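Local structure of proline dehydrogenase (Bradyrhizobium japonicum USDA 110, 3HAZ) at residues S381-L386 against P392-H397; L374-C379 against A399-T404. The protein probably oxidises proline to glutamate in two steps, an FAD-dependent proline dehydrogenase reaction followed by an NAD-dependent aldehyde dehydrogenase reaction. All coordinates share one frame; numbering follows the deposited sequence.

Interaction 1: residues S381-L386 against P392-H397. With FAD (flavin-adenine dinucleotide), chain C.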
loop_
_atom_site.group_PDB
_atom_site.type_symbol
_atom_site.label_atom_id
_atom_site.label_comp_id
_atom_site.label_asym_id
_atom_site.label_seq_id
_atom_site.Cartn_x
_atom_site.Cartn_y
_atom_site.Cartn_z
ATOM N N SER A 381 -11.662 31.022 -36.183
ATOM C CA SER A 381 -10.686 31.463 -37.169
ATOM C C SER A 381 -11.191 31.127 -38.570
ATOM O O SER A 381 -11.129 31.945 -39.486
ATOM C CB SER A 381 -9.344 30.780 -36.906
ATOM O OG SER A 381 -8.385 31.138 -37.883
ATOM N N LYS A 382 -11.703 29.912 -38.719
ATOM C CA LYS A 382 -12.251 29.444 -39.984
ATOM C C LYS A 382 -13.390 30.349 -40.455
ATOM O O LYS A 382 -13.413 30.781 -41.605
ATOM C CB LYS A 382 -12.760 28.018 -39.805
ATOM C CG LYS A 382 -12.901 27.196 -41.068
ATOM C CD LYS A 382 -13.173 25.743 -40.683
ATOM C CE LYS A 382 -13.633 24.921 -41.872
ATOM N NZ LYS A 382 -12.566 24.795 -42.896
ATOM N N LEU A 383 -14.335 30.633 -39.565
ATOM C CA LEU A 383 -15.484 31.454 -39.930
ATOM C C LEU A 383 -15.084 32.883 -40.298
ATOM O O LEU A 383 -15.643 33.467 -41.224
ATOM C CB LEU A 383 -16.527 31.462 -38.813
ATOM C CG LEU A 383 -17.391 30.205 -38.720
ATOM C CD1 LEU A 383 -18.084 30.137 -37.360
ATOM C CD2 LEU A 383 -18.409 30.161 -39.867
ATOM N N LEU A 384 -14.121 33.442 -39.575
ATOM C CA LEU A 384 -13.695 34.812 -39.835
ATOM C C LEU A 384 -13.157 34.955 -41.257
ATOM O O LEU A 384 -13.348 35.986 -41.901
ATOM C CB LEU A 384 -12.647 35.263 -38.817
ATOM C CG LEU A 384 -13.183 35.563 -37.417
ATOM C CD1 LEU A 384 -12.047 35.715 -36.419
ATOM C CD2 LEU A 384 -14.081 36.805 -37.416
ATOM N N ALA A 385 -12.491 33.913 -41.742
ATOM C CA ALA A 385 -11.901 33.944 -43.077
ATOM C C ALA A 385 -12.950 33.705 -44.162
ATOM O O ALA A 385 -12.644 33.784 -45.350
ATOM C CB ALA A 385 -10.772 32.921 -43.184
ATOM N N LEU A 386 -14.183 33.416 -43.745
ATOM C CA LEU A 386 -15.289 33.208 -44.680
ATOM C C LEU A 386 -16.141 34.475 -44.859
ATOM O O LEU A 386 -17.092 34.492 -45.644
ATOM C CB LEU A 386 -16.154 32.008 -44.251
ATOM C CG LEU A 386 -15.471 30.632 -44.306
ATOM C CD1 LEU A 386 -16.385 29.517 -43.788
ATOM C CD2 LEU A 386 -14.984 30.318 -45.717
ATOM N N PRO A 392 -20.202 35.755 -39.098
ATOM C CA PRO A 392 -20.080 34.909 -37.905
ATOM C C PRO A 392 -20.649 35.586 -36.666
ATOM O O PRO A 392 -20.538 36.803 -36.515
ATOM C CB PRO A 392 -18.562 34.721 -37.746
ATOM C CG PRO A 392 -17.945 35.225 -39.025
ATOM C CD PRO A 392 -18.897 36.270 -39.542
ATOM N N GLN A 393 -21.258 34.787 -35.800
ATOM C CA GLN A 393 -21.817 35.258 -34.543
ATOM C C GLN A 393 -21.291 34.342 -33.447
ATOM O O GLN A 393 -21.639 33.165 -33.394
ATOM C CB GLN A 393 -23.343 35.191 -34.575
ATOM C CG GLN A 393 -23.977 35.813 -35.822
ATOM C CD GLN A 393 -25.423 35.380 -36.015
ATOM O OE1 GLN A 393 -25.703 34.216 -36.304
ATOM N NE2 GLN A 393 -26.346 36.315 -35.848
ATOM N N PHE A 394 -20.443 34.875 -32.583
ATOM C CA PHE A 394 -19.784 34.051 -31.584
ATOM C C PHE A 394 -20.524 34.168 -30.266
ATOM O O PHE A 394 -20.389 35.156 -29.554
ATOM C CB PHE A 394 -18.314 34.456 -31.451
ATOM C CG PHE A 394 -17.566 34.417 -32.757
ATOM C CD1 PHE A 394 -17.209 33.204 -33.330
ATOM C CD2 PHE A 394 -17.248 35.588 -33.429
ATOM C CE1 PHE A 394 -16.539 33.160 -34.543
ATOM C CE2 PHE A 394 -16.575 35.551 -34.638
ATOM C CZ PHE A 394 -16.218 34.334 -35.196
ATOM N N ALA A 395 -21.341 33.165 -29.975
ATOM C CA ALA A 395 -22.098 33.125 -28.738
ATOM C C ALA A 395 -21.258 32.454 -27.660
ATOM O O ALA A 395 -20.934 31.272 -27.763
ATOM C CB ALA A 395 -23.412 32.367 -28.948
ATOM N N THR A 396 -20.897 33.217 -26.636
ATOM C CA THR A 396 -20.091 32.703 -25.539
ATOM C C THR A 396 -20.094 33.712 -24.406
ATOM O O THR A 396 -20.172 34.918 -24.644
ATOM C CB THR A 396 -18.629 32.446 -25.978
ATOM O OG1 THR A 396 -17.834 32.114 -24.834
ATOM C CG2 THR A 396 -18.048 33.688 -26.643
ATOM N N HIS A 397 -20.003 33.228 -23.174
ATOM C CA HIS A 397 -19.850 34.133 -22.035
ATOM C C HIS A 397 -18.471 33.968 -21.392
ATOM O O HIS A 397 -18.243 34.378 -20.253
ATOM C CB HIS A 397 -20.960 33.912 -21.004
ATOM C CG HIS A 397 -22.338 33.882 -21.595
ATOM N ND1 HIS A 397 -23.116 32.743 -21.610
ATOM C CD2 HIS A 397 -23.077 34.851 -22.185
ATOM C CE1 HIS A 397 -24.273 33.012 -22.187
ATOM N NE2 HIS A 397 -24.273 34.283 -22.550
HETATM P PA FAD C . -17.616 27.912 -21.123
HETATM O O1A FAD C . -17.654 27.794 -19.494
HETATM O O2A FAD C . -16.354 28.460 -21.618
HETATM O O5B FAD C . -17.807 26.426 -21.754
HETATM C C5B FAD C . -18.895 25.663 -21.319
HETATM C C4B FAD C . -19.072 24.445 -22.234
HETATM O O4B FAD C . -17.839 23.682 -22.724
HETATM C C3B FAD C . -20.220 23.648 -22.389
HETATM O O3B FAD C . -21.479 24.286 -22.516
HETATM C C2B FAD C . -19.788 22.566 -23.346
HETATM O O2B FAD C . -20.205 22.693 -24.693
HETATM C C1B FAD C . -18.323 22.421 -23.140
HETATM N N9A FAD C . -17.863 21.444 -22.170
HETATM C C8A FAD C . -18.070 21.428 -20.794
HETATM N N7A FAD C . -17.408 20.343 -20.287
HETATM C C5A FAD C . -16.779 19.683 -21.369
HETATM C C6A FAD C . -15.923 18.449 -21.444
HETATM N N6A FAD C . -15.606 17.689 -20.240
HETATM N N1A FAD C . -15.443 18.043 -22.600
HETATM C C2A FAD C . -15.723 18.763 -23.778
HETATM N N3A FAD C . -16.547 19.947 -23.706
HETATM C C4A FAD C . -17.045 20.370 -22.499
HETATM N N1 FAD C . -25.714 25.325 -27.803
HETATM C C2 FAD C . -26.225 24.347 -28.622
HETATM O O2 FAD C . -25.844 23.036 -28.436
HETATM N N3 FAD C . -27.184 24.692 -29.634
HETATM C C4 FAD C . -27.589 25.988 -29.786
HETATM O O4 FAD C . -28.473 26.334 -30.816
HETATM C C4X FAD C . -27.052 27.014 -28.934
HETATM N N5 FAD C . -27.478 28.439 -29.095
HETATM C C5X FAD C . -26.942 29.434 -28.240
HETATM C C6 FAD C . -27.369 30.832 -28.395
HETATM C C7 FAD C . -26.829 31.824 -27.545
HETATM C C7M FAD C . -27.296 33.263 -27.699
HETATM C C8 FAD C . -25.835 31.462 -26.508
HETATM C C8M FAD C . -25.235 32.519 -25.565
HETATM C C9 FAD C . -25.430 30.124 -26.363
HETATM C C9A FAD C . -25.994 29.082 -27.240
HETATM N N10 FAD C . -25.578 27.685 -27.094
HETATM C C10 FAD C . -26.130 26.676 -27.969
HETATM C "C1'" FAD C . -24.460 27.277 -26.184
HETATM C "C2'" FAD C . -24.866 26.839 -24.753
HETATM O "O2'" FAD C . -26.199 27.255 -24.475
HETATM C "C3'" FAD C . -23.842 27.394 -23.750
HETATM O "O3'" FAD C . -24.087 28.777 -23.519
HETATM C "C4'" FAD C . -22.356 27.214 -24.229
HETATM O "O4'" FAD C . -21.993 25.969 -24.717
HETATM C "C5'" FAD C . -21.340 27.744 -23.183
HETATM O "O5'" FAD C . -20.096 28.110 -23.758
HETATM P P FAD C . -19.244 29.332 -23.029
HETATM O O1P FAD C . -17.892 29.686 -23.940
HETATM O O2P FAD C . -20.113 30.501 -22.850
HETATM O O3P FAD C . -18.903 28.822 -21.515
#
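Leu384 and Leu383, towards the C-terminal end of helix 369-384, close over Pro392 and Phe394 of strand 390-395. Leu384 can be followed outward. Its CB stays clear of the strand; CG, set beside the backbone N (chi1 -74°), lies 4.0 Å from Phe394 CZ. One branch then goes on to the ring: CD2 meets Phe394 CE2 at 3.9 Å, at the ring edge and near its plane, and skims the Pro392 ring. Leu383 touches nearer its root, CB against Pro392 CB at 4.0 Å, while its CD1 only brushes Phe394 CE1. Pro392 CG rests on the helix backbone, 3.6 Å from Leu383 O. All four residues are buried, and Phe415 adds to the apolar layer beside Leu384 and Pro392.

Where the strand runs out, the chain meets FAD. Thr396 OG1, anti to its own N, donates to O1P (2.6 Å), and His397 N donates almost straight to O2P of the same phosphate (2.7 Å, 177°). Ala395 CB lies 3.6 Å from flavin atom C8. A helix packed along the outer face of the strand that follows it, with the cofactor bound just beyond that strand's C-terminal end, is typical of a TIM-type beta/alpha barrel.

Interaction 2: residues L374-C379 against A399-T404; sequences LNYVAC and ALTVAT
Two successive outer helices of the proline dehydrogenase barrel, 369-384 and 399-409, meet here through two pairs of side chains, Tyr376 with Thr401 and Val377 with Thr404. In both, a threonine methyl makes the contact. Thr401 CG2 lies against the CD2-CE2 bond of the Tyr376 ring, 3.5 Å from CE2 and equally near CD2, and approaches obliquely; the two side chains cross at about a right angle. Tyr376 has CG anti to its backbone N (chi1 -173°), which carries the ring out to this methyl and sends OH on to Leu342 O, a hydrogen bond to the neighbouring barrel strand. Held at its hydroxyl and touched along one side, the ring is probably restricted in its rotation.

One helical turn further along 399-409, Thr404 CG2 sits against both methyls of Val377, 3.8 Å from CG2 and 3.9 Å from CG1, again with the side chains crossed. Each threonine turns its methyl to the other helix and puts its hydroxyl to separate use. Thr404 OG1 donates back to Leu400 O in the preceding turn (2.8 Å), tilted 33° from the carbonyl plane, while Thr404 N reaches the same oxygen from the opposite face, so two donors grip one carbonyl. Thr401 OG1 is hydrogen-bonded to Lys344 NZ, and Lys344 is an FAD-binding residue; Thr401 thus joins the helix contact to the second shell of the cofactor site, while Ile39 of helix 33-50 covers Thr404. Such apolar contact between neighbouring helices outside the strands is typical of a beta/alpha barrel, here beside the FAD pocket.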
loop_
_atom_site.group_PDB
_atom_site.type_symbol
_atom_site.label_atom_id
_atom_site.label_comp_id
_atom_site.label_asym_id
_atom_site.label_seq_id
_atom_site.Cartn_x
_atom_site.Cartn_y
_atom_site.Cartn_z
ATOM N N LEU A 374 -10.336 24.741 -27.542
ATOM C CA LEU A 374 -9.432 24.753 -28.684
ATOM C C LEU A 374 -10.184 24.710 -30.008
ATOM O O LEU A 374 -9.883 25.467 -30.928
ATOM C CB LEU A 374 -8.480 23.552 -28.638
ATOM C CG LEU A 374 -7.174 23.670 -27.856
ATOM C CD1 LEU A 374 -6.361 22.413 -28.070
ATOM C CD2 LEU A 374 -6.388 24.896 -28.295
ATOM N N ASN A 375 -11.138 23.793 -30.119
ATOM C CA ASN A 375 -11.871 23.656 -31.368
ATOM C C ASN A 375 -12.725 24.888 -31.663
ATOM O O ASN A 375 -12.923 25.256 -32.827
ATOM C CB ASN A 375 -12.730 22.386 -31.383
ATOM C CG ASN A 375 -13.032 21.910 -32.796
ATOM O OD1 ASN A 375 -12.128 21.775 -33.612
ATOM N ND2 ASN A 375 -14.303 21.662 -33.089
ATOM N N TYR A 376 -13.222 25.534 -30.611
ATOM C CA TYR A 376 -14.027 26.742 -30.794
ATOM C C TYR A 376 -13.194 27.858 -31.429
ATOM O O TYR A 376 -13.628 28.504 -32.386
ATOM C CB TYR A 376 -14.629 27.213 -29.470
ATOM C CG TYR A 376 -15.605 28.366 -29.613
ATOM C CD1 TYR A 376 -16.984 28.151 -29.570
ATOM C CD2 TYR A 376 -15.146 29.674 -29.796
ATOM C CE1 TYR A 376 -17.885 29.212 -29.701
ATOM C CE2 TYR A 376 -16.031 30.733 -29.935
ATOM C CZ TYR A 376 -17.396 30.502 -29.880
ATOM O OH TYR A 376 -18.268 31.564 -30.013
ATOM N N VAL A 377 -11.997 28.085 -30.902
ATOM C CA VAL A 377 -11.136 29.128 -31.454
ATOM C C VAL A 377 -10.714 28.772 -32.881
ATOM O O VAL A 377 -10.706 29.627 -33.764
ATOM C CB VAL A 377 -9.922 29.409 -30.551
ATOM C CG1 VAL A 377 -8.857 30.213 -31.298
ATOM C CG2 VAL A 377 -10.382 30.138 -29.290
ATOM N N ALA A 378 -10.390 27.503 -33.107
ATOM C CA ALA A 378 -10.059 27.042 -34.452
ATOM C C ALA A 378 -11.222 27.272 -35.429
ATOM O O ALA A 378 -11.012 27.717 -36.556
ATOM C CB ALA A 378 -9.650 25.575 -34.430
ATOM N N CYS A 379 -12.442 26.976 -34.990
ATOM C CA CYS A 379 -13.626 27.179 -35.825
ATOM C C CYS A 379 -13.911 28.665 -36.045
ATOM O O CYS A 379 -14.387 29.071 -37.110
ATOM C CB CYS A 379 -14.854 26.485 -35.219
ATOM S SG CYS A 379 -14.833 24.671 -35.365
ATOM N N ALA A 399 -14.702 34.990 -21.073
ATOM C CA ALA A 399 -13.865 36.180 -21.328
ATOM C C ALA A 399 -12.607 35.895 -22.153
ATOM O O ALA A 399 -12.200 36.705 -22.991
ATOM C CB ALA A 399 -13.482 36.861 -20.015
ATOM N N LEU A 400 -11.992 34.747 -21.906
ATOM C CA LEU A 400 -10.813 34.338 -22.660
ATOM C C LEU A 400 -11.188 34.016 -24.110
ATOM O O LEU A 400 -10.477 34.389 -25.047
ATOM C CB LEU A 400 -10.152 33.123 -22.009
ATOM C CG LEU A 400 -8.900 32.602 -22.724
ATOM C CD1 LEU A 400 -7.829 33.690 -22.819
ATOM C CD2 LEU A 400 -8.355 31.361 -22.032
ATOM N N THR A 401 -12.307 33.322 -24.292
ATOM C CA THR A 401 -12.775 33.002 -25.635
ATOM C C THR A 401 -13.048 34.291 -26.405
ATOM O O THR A 401 -12.622 34.441 -27.553
ATOM C CB THR A 401 -14.048 32.141 -25.602
ATOM O OG1 THR A 401 -13.824 30.996 -24.774
ATOM C CG2 THR A 401 -14.428 31.682 -27.002
ATOM N N VAL A 402 -13.753 35.220 -25.763
ATOM C CA VAL A 402 -14.058 36.498 -26.388
ATOM C C VAL A 402 -12.778 37.236 -26.775
ATOM O O VAL A 402 -12.627 37.655 -27.923
ATOM C CB VAL A 402 -14.908 37.418 -25.481
ATOM C CG1 VAL A 402 -14.990 38.816 -26.085
ATOM C CG2 VAL A 402 -16.314 36.846 -25.278
ATOM N N ALA A 403 -11.863 37.393 -25.819
ATOM C CA ALA A 403 -10.611 38.122 -26.062
ATOM C C ALA A 403 -9.800 37.493 -27.189
ATOM O O ALA A 403 -9.136 38.192 -27.955
ATOM C CB ALA A 403 -9.767 38.185 -24.787
ATOM N N THR A 404 -9.856 36.168 -27.276
ATOM C CA THR A 404 -9.059 35.436 -28.252
ATOM C C THR A 404 -9.654 35.568 -29.652
ATOM O O THR A 404 -8.923 35.726 -30.630
ATOM C CB THR A 404 -8.917 33.956 -27.862
ATOM O OG1 THR A 404 -8.262 33.862 -26.591
ATOM C CG2 THR A 404 -8.106 33.191 -28.909
#

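Overall arrangement
The contacts lie about 9 Å apart, centre to centre, in the proline dehydrogenase barrel. Both use helix 369-384: interaction 2 takes its middle and interaction 1 lies towards its C-terminal end. The chain then runs through strand 390-395 into helix 399-409, so interaction 1 is nested within the loop that interaction 2 closes. They also touch directly: Tyr376 OH lies 3.2 Å from Phe394 CB, and Thr396 CG2 packs 3.9 Å from Val402 CG2. Strand 390-395 runs parallel to strands 338-343 and 416-420, with both helices outside the sheet. The helix-strand-helix unit thus flanks the loop just after strand 390-395, where Thr396 and His397 bind an FAD phosphate.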